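Local coordinates for protein succinate dehydrogenase subunit A (Mycolicibacterium smegmatis MC2 51, PDB 6LUM) that probably oxidises succinate to fumarate as the FAD-carrying flavoprotein subunit of a succinate dehydrogenase, passing the electrons on to its partner subunits, at residues M553-G558 with R566-P571; L55-E60 with I112-F117; H195-V200 with E417-H422; M274-P279 with E300-G305. All coordinates share one frame; numbering follows the deposited sequence.

Contacts 1, 2 and 3 are partly buried, whereas contact 4 lies on the surface. None share a strand or helix. Contact 1 is a hairpin in the C-terminal flavoprotein region, bonded along its backbones and overlaid by an arginine-tyrosine stack. Contacts 2 and 4 both belong to the FAD binding domain, their centres about 33 Å apart, yet contact 2 relies chiefly on side-chain packing and contact 4 on charged groups. Contact 3 packs a strand of the parallel sheet on a helix end, with one lysine bond. Along the chain contact 4 is nested within the loop that contact 3 closes, but their centres lie about 53 Å apart, on opposite sides of the chain's centre.

Contact 1 (M553-G558 with R566-P571); sequences MAYKQG and RLDYKP
M553, A554 and Y555 run antiparallel to D568, L567 and R566, with the axes of strands 553-556 and 566-571 coming within 4.7 Å and their N-to-C directions 148° apart. M553-D568 and Y555-R566 are hydrogen-bonded pairs, and in each both residues give one N-H and accept one; M553 N lies 2.9 Å from D568 O. The non-hydrogen-bonded pair A554-L567 adds CA-H...O contacts, L567 CA reaching M553 O at 3.3 Å. The two strands form a beta hairpin, and its first strand bonds to L234 through A554, making a three-stranded antiparallel sheet. On the face carrying Y555, the R566 guanidinium lies nearly flat on the phenol ring (planes 10° apart), an off-centre cation-pi stack with R566 CZ 4.3 Å from the Y555 centroid. A bend at chi3 (57°) folds the arginine over the ring, and a salt bridge from R566 NH2 to D568 OD1 (2.8 Å) limits its rotation on one side. An alanine in place of Y555 would remove the ring and would probably leave the guanidinium held from the D568 side without its stacking partner. M553 SD packs on K570 CB at 3.7 Å. On the opposite face A554 CB touches L567 CD2 at 3.9 Å.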
loop_
_atom_site.group_PDB
_atom_site.type_symbol
_atom_site.label_atom_id
_atom_site.label_comp_id
_atom_site.label_asym_id
_atom_site.label_seq_id
_atom_site.Cartn_x
_atom_site.Cartn_y
_atom_site.Cartn_z
ATOM N N MET D 553 -13.399 53.415 -6.455
ATOM C CA MET D 553 -12.507 52.588 -7.251
ATOM C C MET D 553 -11.446 53.475 -7.875
ATOM O O MET D 553 -11.757 54.553 -8.381
ATOM C CB MET D 553 -13.281 51.820 -8.317
ATOM C CG MET D 553 -14.346 50.933 -7.727
ATOM S SD MET D 553 -15.000 49.733 -8.880
ATOM C CE MET D 553 -13.604 48.647 -9.033
ATOM N N ALA D 554 -10.198 53.036 -7.817
ATOM C CA ALA D 554 -9.071 53.832 -8.267
ATOM C C ALA D 554 -8.342 53.095 -9.375
ATOM O O ALA D 554 -8.075 51.893 -9.253
ATOM C CB ALA D 554 -8.121 54.128 -7.113
ATOM N N TYR D 555 -8.033 53.817 -10.452
ATOM C CA TYR D 555 -7.280 53.307 -11.586
ATOM C C TYR D 555 -6.004 54.115 -11.748
ATOM O O TYR D 555 -6.017 55.342 -11.623
ATOM C CB TYR D 555 -8.078 53.392 -12.887
ATOM C CG TYR D 555 -9.431 52.736 -12.872
ATOM C CD1 TYR D 555 -10.533 53.392 -12.364
ATOM C CD2 TYR D 555 -9.610 51.470 -13.397
ATOM C CE1 TYR D 555 -11.764 52.805 -12.358
ATOM C CE2 TYR D 555 -10.841 50.876 -13.397
ATOM C CZ TYR D 555 -11.915 51.547 -12.874
ATOM O OH TYR D 555 -13.154 50.957 -12.870
ATOM N N LYS D 556 -4.911 53.427 -12.043
ATOM C CA LYS D 556 -3.632 54.072 -12.289
ATOM C C LYS D 556 -3.508 54.404 -13.766
ATOM O O LYS D 556 -3.893 53.609 -14.624
ATOM C CB LYS D 556 -2.485 53.162 -11.859
ATOM C CG LYS D 556 -1.132 53.824 -11.824
ATOM C CD LYS D 556 -0.047 52.780 -11.720
ATOM C CE LYS D 556 1.300 53.412 -11.490
ATOM N NZ LYS D 556 1.359 54.073 -10.167
ATOM N N GLN D 557 -2.966 55.583 -14.064
ATOM C CA GLN D 557 -2.932 56.042 -15.448
ATOM C C GLN D 557 -1.625 55.679 -16.144
ATOM O O GLN D 557 -1.627 54.947 -17.137
ATOM C CB GLN D 557 -3.171 57.551 -15.500
ATOM C CG GLN D 557 -4.452 57.990 -14.818
ATOM C CD GLN D 557 -5.700 57.612 -15.586
ATOM O OE1 GLN D 557 -6.013 56.436 -15.757
ATOM N NE2 GLN D 557 -6.427 58.616 -16.048
ATOM N N GLY D 558 -0.506 56.171 -15.633
ATOM C CA GLY D 558 0.786 55.942 -16.252
ATOM C C GLY D 558 1.351 54.568 -15.970
ATOM O O GLY D 558 0.620 53.592 -15.774
ATOM N N ARG D 566 -7.159 57.990 -11.151
ATOM C CA ARG D 566 -8.511 58.348 -11.555
ATOM C C ARG D 566 -9.515 57.576 -10.715
ATOM O O ARG D 566 -9.386 56.361 -10.548
ATOM C CB ARG D 566 -8.739 58.055 -13.034
ATOM C CG ARG D 566 -10.196 58.111 -13.436
ATOM C CD ARG D 566 -10.361 57.959 -14.925
ATOM N NE ARG D 566 -9.769 56.719 -15.402
ATOM C CZ ARG D 566 -10.430 55.576 -15.501
ATOM N NH1 ARG D 566 -9.818 54.489 -15.947
ATOM N NH2 ARG D 566 -11.707 55.523 -15.159
ATOM N N LEU D 567 -10.519 58.277 -10.199
ATOM C CA LEU D 567 -11.463 57.711 -9.246
ATOM C C LEU D 567 -12.838 57.587 -9.884
ATOM O O LEU D 567 -13.401 58.580 -10.353
ATOM C CB LEU D 567 -11.535 58.569 -7.986
ATOM C CG LEU D 567 -10.261 58.661 -7.154
ATOM C CD1 LEU D 567 -10.335 59.859 -6.258
ATOM C CD2 LEU D 567 -10.075 57.415 -6.336
ATOM N N ASP D 568 -13.369 56.375 -9.895
ATOM C CA ASP D 568 -14.734 56.081 -10.294
ATOM C C ASP D 568 -15.497 55.558 -9.086
ATOM O O ASP D 568 -14.933 55.341 -8.012
ATOM C CB ASP D 568 -14.758 55.068 -11.438
ATOM C CG ASP D 568 -14.174 55.623 -12.722
ATOM O OD1 ASP D 568 -13.928 54.832 -13.653
ATOM O OD2 ASP D 568 -13.963 56.850 -12.805
ATOM N N TYR D 569 -16.792 55.332 -9.268
ATOM C CA TYR D 569 -17.649 54.898 -8.179
ATOM C C TYR D 569 -18.379 53.624 -8.559
ATOM O O TYR D 569 -18.700 53.397 -9.725
ATOM C CB TYR D 569 -18.649 55.979 -7.805
ATOM C CG TYR D 569 -18.094 56.972 -6.825
ATOM C CD1 TYR D 569 -17.560 58.176 -7.254
ATOM C CD2 TYR D 569 -18.091 56.702 -5.470
ATOM C CE1 TYR D 569 -17.048 59.084 -6.355
ATOM C CE2 TYR D 569 -17.582 57.603 -4.564
ATOM C CZ TYR D 569 -17.063 58.788 -5.010
ATOM O OH TYR D 569 -16.559 59.679 -4.100
ATOM N N LYS D 570 -18.644 52.796 -7.556
ATOM C CA LYS D 570 -19.317 51.526 -7.744
ATOM C C LYS D 570 -20.504 51.456 -6.791
ATOM O O LYS D 570 -20.349 51.734 -5.591
ATOM C CB LYS D 570 -18.348 50.375 -7.490
ATOM C CG LYS D 570 -18.974 49.011 -7.431
ATOM C CD LYS D 570 -17.896 47.973 -7.228
ATOM C CE LYS D 570 -18.437 46.572 -7.315
ATOM N NZ LYS D 570 -17.420 45.590 -6.861
ATOM N N PRO D 571 -21.693 51.108 -7.268
ATOM C CA PRO D 571 -22.857 51.091 -6.380
ATOM C C PRO D 571 -22.817 49.916 -5.418
ATOM O O PRO D 571 -22.299 48.843 -5.731
ATOM C CB PRO D 571 -24.033 50.970 -7.351
ATOM C CG PRO D 571 -23.460 50.251 -8.513
ATOM C CD PRO D 571 -22.049 50.742 -8.646
#

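Contact 2 (L55-E60 with I112-F117); sequences LANVEE and IDQRRF
L55, N57 and V58 face I112, D113 and Q114 across a gap too wide for strand pairing, the nearest CA atoms being those of V58 and Q114 at 6.8 Å. Apolar packing comes first. L55 CD1 meets I112 CD1 at 4.3 Å, and the same leucine continues onto C133 and onto I91, V94 and L95 of helix 80-100. V58 CG2 lies 4.4 Å from Q114 CB.

Apolar groups also pack on polar ones. Q114, extended beyond CG (chi2 -154°), lies across L55 at about a right angle and brings its amide end against the leucine side chain. V58 CG1, anti to the carbonyl carbon at chi1 -51°, is 4.0 Å from D113 OD1. That carboxylate has polar partners of its own: a hydrogen bond between D113 OD2 and the Y134 hydroxyl and a weak one from Q114 N to D113 OD1.

Charge plays a distant part, with E59 OE1 and R116 NH2 5.3 Å apart. Strand 114-115 is an edge of a short antiparallel sheet that also contains 51-52, whose following loop supplies residues 55-60. E157 of succinate dehydrogenase subunit B packs on I112, placing the contact beside that subunit. The chemistry implies that loop and strand are held by van der Waals packing, with no hydrogen bond between the two segments to set their spacing.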
loop_
_atom_site.group_PDB
_atom_site.type_symbol
_atom_site.label_atom_id
_atom_site.label_comp_id
_atom_site.label_asym_id
_atom_site.label_seq_id
_atom_site.Cartn_x
_atom_site.Cartn_y
_atom_site.Cartn_z
ATOM N N LEU D 55 -23.731 28.385 14.978
ATOM C CA LEU D 55 -23.920 26.952 15.160
ATOM C C LEU D 55 -24.998 26.635 16.181
ATOM O O LEU D 55 -25.683 25.616 16.048
ATOM C CB LEU D 55 -22.615 26.289 15.604
ATOM C CG LEU D 55 -21.409 26.239 14.670
ATOM C CD1 LEU D 55 -20.235 25.631 15.401
ATOM C CD2 LEU D 55 -21.722 25.442 13.422
ATOM N N ALA D 56 -25.150 27.479 17.201
ATOM C CA ALA D 56 -26.141 27.292 18.257
ATOM C C ALA D 56 -25.949 25.941 18.954
ATOM O O ALA D 56 -26.769 25.028 18.861
ATOM C CB ALA D 56 -27.563 27.434 17.704
ATOM N N ASN D 57 -24.809 25.835 19.636
ATOM C CA ASN D 57 -24.507 24.683 20.476
ATOM C C ASN D 57 -24.731 24.960 21.953
ATOM O O ASN D 57 -25.268 24.105 22.659
ATOM C CB ASN D 57 -23.064 24.226 20.262
ATOM C CG ASN D 57 -22.902 23.403 19.012
ATOM O OD1 ASN D 57 -21.807 22.954 18.687
ATOM N ND2 ASN D 57 -23.997 23.203 18.294
ATOM N N VAL D 58 -24.337 26.134 22.441
ATOM C CA VAL D 58 -24.577 26.491 23.833
ATOM C C VAL D 58 -25.776 27.417 23.993
ATOM O O VAL D 58 -26.303 27.540 25.110
ATOM C CB VAL D 58 -23.326 27.135 24.465
ATOM C CG1 VAL D 58 -22.108 26.266 24.225
ATOM C CG2 VAL D 58 -23.107 28.536 23.922
ATOM N N GLU D 59 -26.214 28.071 22.925
ATOM C CA GLU D 59 -27.347 28.986 22.957
ATOM C C GLU D 59 -28.127 28.761 21.671
ATOM O O GLU D 59 -27.942 27.756 20.978
ATOM C CB GLU D 59 -26.883 30.440 23.119
ATOM C CG GLU D 59 -26.199 30.740 24.441
ATOM C CD GLU D 59 -26.374 32.178 24.866
ATOM O OE1 GLU D 59 -26.278 32.457 26.077
ATOM O OE2 GLU D 59 -26.613 33.030 23.988
ATOM N N GLU D 60 -29.010 29.693 21.335
ATOM C CA GLU D 60 -29.775 29.612 20.102
ATOM C C GLU D 60 -29.529 30.849 19.255
ATOM O O GLU D 60 -29.672 31.976 19.739
ATOM C CB GLU D 60 -31.269 29.463 20.377
ATOM C CG GLU D 60 -32.052 29.037 19.150
ATOM C CD GLU D 60 -31.418 27.853 18.442
ATOM O OE1 GLU D 60 -31.094 26.854 19.115
ATOM O OE2 GLU D 60 -31.236 27.925 17.209
ATOM N N ILE D 112 -18.723 21.322 20.244
ATOM C CA ILE D 112 -17.831 22.477 20.088
ATOM C C ILE D 112 -18.255 23.541 21.089
ATOM O O ILE D 112 -19.430 23.906 21.153
ATOM C CB ILE D 112 -17.837 23.084 18.669
ATOM C CG1 ILE D 112 -17.010 22.275 17.674
ATOM C CG2 ILE D 112 -17.310 24.494 18.700
ATOM C CD1 ILE D 112 -17.215 22.681 16.242
ATOM N N ASP D 113 -17.307 24.082 21.834
ATOM C CA ASP D 113 -17.616 25.138 22.780
ATOM C C ASP D 113 -17.548 26.485 22.084
ATOM O O ASP D 113 -16.758 26.687 21.161
ATOM C CB ASP D 113 -16.649 25.107 23.959
ATOM C CG ASP D 113 -17.047 26.057 25.061
ATOM O OD1 ASP D 113 -18.204 26.516 25.055
ATOM O OD2 ASP D 113 -16.205 26.349 25.932
ATOM N N GLN D 114 -18.390 27.410 22.531
ATOM C CA GLN D 114 -18.461 28.742 21.958
ATOM C C GLN D 114 -18.403 29.773 23.070
ATOM O O GLN D 114 -18.646 29.466 24.238
ATOM C CB GLN D 114 -19.733 28.925 21.143
ATOM C CG GLN D 114 -20.041 27.750 20.271
ATOM C CD GLN D 114 -20.863 28.130 19.082
ATOM O OE1 GLN D 114 -21.394 29.233 19.014
ATOM N NE2 GLN D 114 -20.970 27.225 18.127
ATOM N N ARG D 115 -18.071 31.005 22.702
ATOM C CA ARG D 115 -17.973 32.073 23.682
ATOM C C ARG D 115 -18.437 33.380 23.065
ATOM O O ARG D 115 -18.536 33.517 21.843
ATOM C CB ARG D 115 -16.550 32.221 24.215
ATOM C CG ARG D 115 -15.595 32.842 23.231
ATOM C CD ARG D 115 -14.156 32.656 23.669
ATOM N NE ARG D 115 -13.238 33.427 22.837
ATOM C CZ ARG D 115 -11.930 33.213 22.773
ATOM N NH1 ARG D 115 -11.377 32.248 23.492
ATOM N NH2 ARG D 115 -11.176 33.965 21.989
ATOM N N ARG D 116 -18.726 34.341 23.938
ATOM C CA ARG D 116 -19.224 35.638 23.512
ATOM C C ARG D 116 -18.071 36.542 23.112
ATOM O O ARG D 116 -16.946 36.401 23.597
ATOM C CB ARG D 116 -20.035 36.301 24.622
ATOM C CG ARG D 116 -19.233 36.616 25.861
ATOM C CD ARG D 116 -20.082 37.323 26.893
ATOM N NE ARG D 116 -21.456 36.838 26.885
ATOM C CZ ARG D 116 -22.392 37.235 27.741
ATOM N NH1 ARG D 116 -22.102 38.126 28.678
ATOM N NH2 ARG D 116 -23.621 36.741 27.659
ATOM N N PHE D 117 -18.361 37.485 22.223
ATOM C CA PHE D 117 -17.309 38.301 21.644
ATOM C C PHE D 117 -17.894 39.603 21.127
ATOM O O PHE D 117 -18.935 39.602 20.472
ATOM C CB PHE D 117 -16.603 37.556 20.507
ATOM C CG PHE D 117 -15.427 38.288 19.949
ATOM C CD1 PHE D 117 -14.168 38.101 20.481
ATOM C CD2 PHE D 117 -15.580 39.171 18.903
ATOM C CE1 PHE D 117 -13.087 38.777 19.978
ATOM C CE2 PHE D 117 -14.505 39.852 18.399
ATOM C CZ PHE D 117 -13.255 39.654 18.936
#

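Contact 3 (H195-V200 with E417-H422); sequences HAKAIV and EYAQNH
K197 lays its aliphatic chain along A419, its CB 4.1 Å from A419 CB, where the parallel sheet of the Rossmann-type FAD binding domain meets the end of helix 399-421. Strand 198-201 lies between strands 9-12 and 379-381 in that sheet, and A198 and V200 touch the same helix at A415. After a first torsion that sets CG anti to the carbonyl carbon (chi1 -60°), the lysine is fully extended, carrying its ammonium to the last helical turn. There K197 NZ gives a hydrogen bond to A419 O at 3.2 Å, approaching 33° out of the carbonyl plane. A long, weak ion pair with D8 is its second tie. An alanine at K197 would take away the methylenes that lie along A419 and would probably leave A419 O without this donor.

Y418 covers the neighbouring backbone: its CE1 is 3.7 Å from K197 O, and its CD1 lies 4.4 Å from A198 CB, both at oblique approaches to the ring. The imidazole of H422, the first residue past the helix, covers one face of the Y418 ring, with H422 ND1 4.0 Å above the ring plane and over its centre.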
loop_
_atom_site.group_PDB
_atom_site.type_symbol
_atom_site.label_atom_id
_atom_site.label_comp_id
_atom_site.label_asym_id
_atom_site.label_seq_id
_atom_site.Cartn_x
_atom_site.Cartn_y
_atom_site.Cartn_z
ATOM N N HIS D 195 3.239 29.752 -16.317
ATOM C CA HIS D 195 2.131 29.958 -17.231
ATOM C C HIS D 195 0.965 29.097 -16.784
ATOM O O HIS D 195 1.112 27.888 -16.604
ATOM C CB HIS D 195 2.540 29.646 -18.668
ATOM C CG HIS D 195 3.110 30.829 -19.381
ATOM N ND1 HIS D 195 2.331 31.876 -19.822
ATOM C CD2 HIS D 195 4.387 31.156 -19.691
ATOM C CE1 HIS D 195 3.099 32.791 -20.384
ATOM N NE2 HIS D 195 4.351 32.377 -20.322
ATOM N N ALA D 196 -0.182 29.728 -16.577
ATOM C CA ALA D 196 -1.307 29.054 -15.966
ATOM C C ALA D 196 -2.573 29.361 -16.738
ATOM O O ALA D 196 -2.597 30.211 -17.626
ATOM C CB ALA D 196 -1.468 29.468 -14.509
ATOM N N LYS D 197 -3.636 28.647 -16.395
ATOM C CA LYS D 197 -4.950 28.999 -16.904
ATOM C C LYS D 197 -5.685 29.923 -15.950
ATOM O O LYS D 197 -6.228 30.942 -16.379
ATOM C CB LYS D 197 -5.781 27.744 -17.161
ATOM C CG LYS D 197 -5.175 26.805 -18.169
ATOM C CD LYS D 197 -5.955 25.527 -18.226
ATOM C CE LYS D 197 -5.114 24.406 -18.768
ATOM N NZ LYS D 197 -5.849 23.124 -18.785
ATOM N N ALA D 198 -5.701 29.594 -14.664
ATOM C CA ALA D 198 -6.300 30.434 -13.644
ATOM C C ALA D 198 -5.227 30.865 -12.658
ATOM O O ALA D 198 -4.210 30.192 -12.494
ATOM C CB ALA D 198 -7.421 29.710 -12.913
ATOM N N ILE D 199 -5.455 32.004 -12.012
ATOM C CA ILE D 199 -4.527 32.579 -11.048
ATOM C C ILE D 199 -5.333 33.078 -9.863
ATOM O O ILE D 199 -6.262 33.869 -10.039
ATOM C CB ILE D 199 -3.715 33.732 -11.660
ATOM C CG1 ILE D 199 -2.944 33.256 -12.883
ATOM C CG2 ILE D 199 -2.762 34.302 -10.654
ATOM C CD1 ILE D 199 -2.185 34.346 -13.551
ATOM N N VAL D 200 -4.981 32.632 -8.662
ATOM C CA VAL D 200 -5.639 33.063 -7.434
ATOM C C VAL D 200 -4.668 33.916 -6.637
ATOM O O VAL D 200 -3.510 33.539 -6.455
ATOM C CB VAL D 200 -6.121 31.863 -6.601
ATOM C CG1 VAL D 200 -7.074 32.317 -5.531
ATOM C CG2 VAL D 200 -6.777 30.838 -7.489
ATOM N N GLU D 417 -12.531 24.798 -11.746
ATOM C CA GLU D 417 -13.479 24.623 -12.840
ATOM C C GLU D 417 -13.009 25.339 -14.095
ATOM O O GLU D 417 -13.023 24.766 -15.189
ATOM C CB GLU D 417 -14.855 25.129 -12.428
ATOM C CG GLU D 417 -15.504 24.327 -11.333
ATOM C CD GLU D 417 -16.715 25.021 -10.754
ATOM O OE1 GLU D 417 -17.379 24.429 -9.880
ATOM O OE2 GLU D 417 -17.007 26.159 -11.173
ATOM N N TYR D 418 -12.602 26.601 -13.960
ATOM C CA TYR D 418 -12.145 27.348 -15.126
ATOM C C TYR D 418 -10.977 26.653 -15.809
ATOM O O TYR D 418 -10.940 26.549 -17.042
ATOM C CB TYR D 418 -11.753 28.764 -14.723
ATOM C CG TYR D 418 -11.375 29.650 -15.880
ATOM C CD1 TYR D 418 -10.103 29.623 -16.412
ATOM C CD2 TYR D 418 -12.289 30.524 -16.427
ATOM C CE1 TYR D 418 -9.757 30.429 -17.457
ATOM C CE2 TYR D 418 -11.950 31.332 -17.476
ATOM C CZ TYR D 418 -10.683 31.281 -17.986
ATOM O OH TYR D 418 -10.338 32.087 -19.038
ATOM N N ALA D 419 -10.007 26.179 -15.031
ATOM C CA ALA D 419 -8.834 25.558 -15.633
ATOM C C ALA D 419 -9.191 24.252 -16.323
ATOM O O ALA D 419 -8.663 23.951 -17.396
ATOM C CB ALA D 419 -7.761 25.325 -14.576
ATOM N N GLN D 420 -10.083 23.461 -15.730
ATOM C CA GLN D 420 -10.460 22.209 -16.374
ATOM C C GLN D 420 -11.373 22.425 -17.571
ATOM O O GLN D 420 -11.487 21.530 -18.411
ATOM C CB GLN D 420 -11.126 21.272 -15.372
ATOM C CG GLN D 420 -12.627 21.387 -15.320
ATOM C CD GLN D 420 -13.220 20.649 -14.138
ATOM O OE1 GLN D 420 -12.507 20.256 -13.217
ATOM N NE2 GLN D 420 -14.533 20.463 -14.157
ATOM N N ASN D 421 -12.017 23.587 -17.674
ATOM C CA ASN D 421 -12.872 23.869 -18.822
ATOM C C ASN D 421 -12.114 24.458 -20.005
ATOM O O ASN D 421 -12.338 24.040 -21.143
ATOM C CB ASN D 421 -13.994 24.824 -18.428
ATOM C CG ASN D 421 -15.098 24.139 -17.674
ATOM O OD1 ASN D 421 -16.156 24.718 -17.434
ATOM N ND2 ASN D 421 -14.860 22.896 -17.285
ATOM N N HIS D 422 -11.232 25.426 -19.775
ATOM C CA HIS D 422 -10.599 26.140 -20.872
ATOM C C HIS D 422 -9.224 25.553 -21.183
ATOM O O HIS D 422 -8.852 24.485 -20.692
ATOM C CB HIS D 422 -10.518 27.625 -20.546
ATOM C CG HIS D 422 -11.852 28.258 -20.321
ATOM N ND1 HIS D 422 -12.758 27.775 -19.403
ATOM C CD2 HIS D 422 -12.434 29.337 -20.891
ATOM C CE1 HIS D 422 -13.839 28.530 -19.416
ATOM N NE2 HIS D 422 -13.668 29.484 -20.311
#

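Contact 4 (M274-P279 with E300-G305); sequences MERYAP and EGRGAG
R276 and R302 reach each other from opposite directions, and their guanidinium groups make the close part of the contact. The planes are turned 40° apart, with R276 NH1 over one face of the R302 group, and R276 NH2 lies 3.4 Å from R302 NE. No hydrogen bond is possible between these donors; E297 draws them together, since its OE2 forms salt bridges with both R276 NH2 and R302 NE. R276 gets there through a first torsion that sets CG between the backbone N and the carbonyl carbon (chi1 81°), then extends as far as NE. R302 bends at chi3 (-68°) to bring its NE to the same carboxylate.

The contact as a whole is slight: the nearest CA atoms of the two segments, those of Y277 and E300, are 13.9 Å apart, and the joint buried surface is 124 Å². Its looser side is that of Y277 and E300. Y277 OH and E300 OE2 approach to 3.4 Å, but the position of the E300 carboxylate is doubtful, as is its close approach to R302. Here helix 274-277 meets the turn after helix 287-299, and Y277 rests on S293 and E297 of that second helix. G301, with positive phi, turns the chain just past the end of that helix, where any side chain would collide with the carbonyl oxygen before it.

The chemistry is consistent with a surface contact held largely through the carboxylate of E297, whose two arginine partners would probably favour its ionised form and offset their mutual charge.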
loop_
_atom_site.group_PDB
_atom_site.type_symbol
_atom_site.label_atom_id
_atom_site.label_comp_id
_atom_site.label_asym_id
_atom_site.label_seq_id
_atom_site.Cartn_x
_atom_site.Cartn_y
_atom_site.Cartn_z
ATOM N N MET D 274 -15.255 55.984 28.043
ATOM C CA MET D 274 -16.102 55.325 27.068
ATOM C C MET D 274 -17.546 55.244 27.535
ATOM O O MET D 274 -18.442 55.080 26.703
ATOM C CB MET D 274 -15.535 53.944 26.759
ATOM C CG MET D 274 -14.574 53.945 25.588
ATOM S SD MET D 274 -15.381 54.457 24.060
ATOM C CE MET D 274 -16.500 53.088 23.805
ATOM N N GLU D 275 -17.797 55.400 28.835
ATOM C CA GLU D 275 -19.176 55.436 29.309
ATOM C C GLU D 275 -19.869 56.736 28.921
ATOM O O GLU D 275 -21.098 56.768 28.798
ATOM C CB GLU D 275 -19.210 55.226 30.824
ATOM C CG GLU D 275 -18.467 56.288 31.624
ATOM C CD GLU D 275 -19.353 57.459 32.003
ATOM O OE1 GLU D 275 -20.588 57.283 32.015
ATOM O OE2 GLU D 275 -18.817 58.552 32.284
ATOM N N ARG D 276 -19.108 57.811 28.719
ATOM C CA ARG D 276 -19.684 59.061 28.241
ATOM C C ARG D 276 -19.606 59.206 26.728
ATOM O O ARG D 276 -20.418 59.935 26.149
ATOM C CB ARG D 276 -18.998 60.260 28.904
ATOM C CG ARG D 276 -17.675 60.650 28.276
ATOM C CD ARG D 276 -16.996 61.774 29.033
ATOM N NE ARG D 276 -15.543 61.702 28.914
ATOM C CZ ARG D 276 -14.710 62.658 29.308
ATOM N NH1 ARG D 276 -15.183 63.773 29.845
ATOM N NH2 ARG D 276 -13.402 62.501 29.161
ATOM N N TYR D 277 -18.656 58.538 26.072
ATOM C CA TYR D 277 -18.594 58.578 24.616
ATOM C C TYR D 277 -19.537 57.585 23.958
ATOM O O TYR D 277 -19.952 57.809 22.815
ATOM C CB TYR D 277 -17.165 58.320 24.133
ATOM C CG TYR D 277 -16.271 59.537 24.206
ATOM C CD1 TYR D 277 -16.533 60.660 23.438
ATOM C CD2 TYR D 277 -15.167 59.562 25.044
ATOM C CE1 TYR D 277 -15.719 61.776 23.503
ATOM C CE2 TYR D 277 -14.346 60.673 25.115
ATOM C CZ TYR D 277 -14.627 61.778 24.342
ATOM O OH TYR D 277 -13.812 62.883 24.410
ATOM N N ALA D 278 -19.888 56.505 24.642
ATOM C CA ALA D 278 -20.849 55.532 24.125
ATOM C C ALA D 278 -21.517 54.857 25.309
ATOM O O ALA D 278 -20.904 54.012 25.977
ATOM C CB ALA D 278 -20.183 54.502 23.217
ATOM N N PRO D 279 -22.755 55.212 25.620
ATOM C CA PRO D 279 -23.530 54.441 26.589
ATOM C C PRO D 279 -24.117 53.197 25.926
ATOM O O PRO D 279 -23.818 52.873 24.779
ATOM C CB PRO D 279 -24.615 55.425 27.017
ATOM C CG PRO D 279 -24.850 56.231 25.797
ATOM C CD PRO D 279 -23.496 56.396 25.151
ATOM N N GLU D 300 -7.192 66.073 23.227
ATOM C CA GLU D 300 -7.712 67.228 23.946
ATOM C C GLU D 300 -6.944 67.527 25.223
ATOM O O GLU D 300 -7.298 68.485 25.915
ATOM C CB GLU D 300 -9.192 67.028 24.268
ATOM C CG GLU D 300 -9.481 65.871 25.213
ATOM C CD GLU D 300 -10.967 65.616 25.378
ATOM O OE1 GLU D 300 -11.768 66.388 24.811
ATOM O OE2 GLU D 300 -11.336 64.624 26.039
ATOM N N GLY D 301 -5.920 66.748 25.555
ATOM C CA GLY D 301 -5.095 67.047 26.707
ATOM C C GLY D 301 -5.417 66.268 27.958
ATOM O O GLY D 301 -4.878 66.589 29.023
ATOM N N ARG D 302 -6.267 65.249 27.871
ATOM C CA ARG D 302 -6.658 64.463 29.032
ATOM C C ARG D 302 -6.085 63.051 28.999
ATOM O O ARG D 302 -6.724 62.115 29.486
ATOM C CB ARG D 302 -8.180 64.422 29.147
ATOM C CG ARG D 302 -8.813 65.776 29.395
ATOM C CD ARG D 302 -10.187 65.624 30.015
ATOM N NE ARG D 302 -11.140 65.035 29.084
ATOM C CZ ARG D 302 -12.143 65.702 28.526
ATOM N NH1 ARG D 302 -12.962 65.084 27.685
ATOM N NH2 ARG D 302 -12.332 66.982 28.807
ATOM N N GLY D 303 -4.893 62.878 28.430
ATOM C CA GLY D 303 -4.224 61.600 28.399
ATOM C C GLY D 303 -2.953 61.618 29.232
ATOM O O GLY D 303 -2.518 62.649 29.737
ATOM N N ALA D 304 -2.348 60.441 29.352
ATOM C CA ALA D 304 -1.147 60.281 30.159
ATOM C C ALA D 304 0.068 60.785 29.379
ATOM O O ALA D 304 -0.054 61.442 28.343
ATOM C CB ALA D 304 -0.992 58.827 30.588
ATOM N N GLY D 305 1.260 60.497 29.886
ATOM C CA GLY D 305 2.486 60.914 29.231
ATOM C C GLY D 305 3.663 61.038 30.177
ATOM O O GLY D 305 4.791 61.270 29.748
#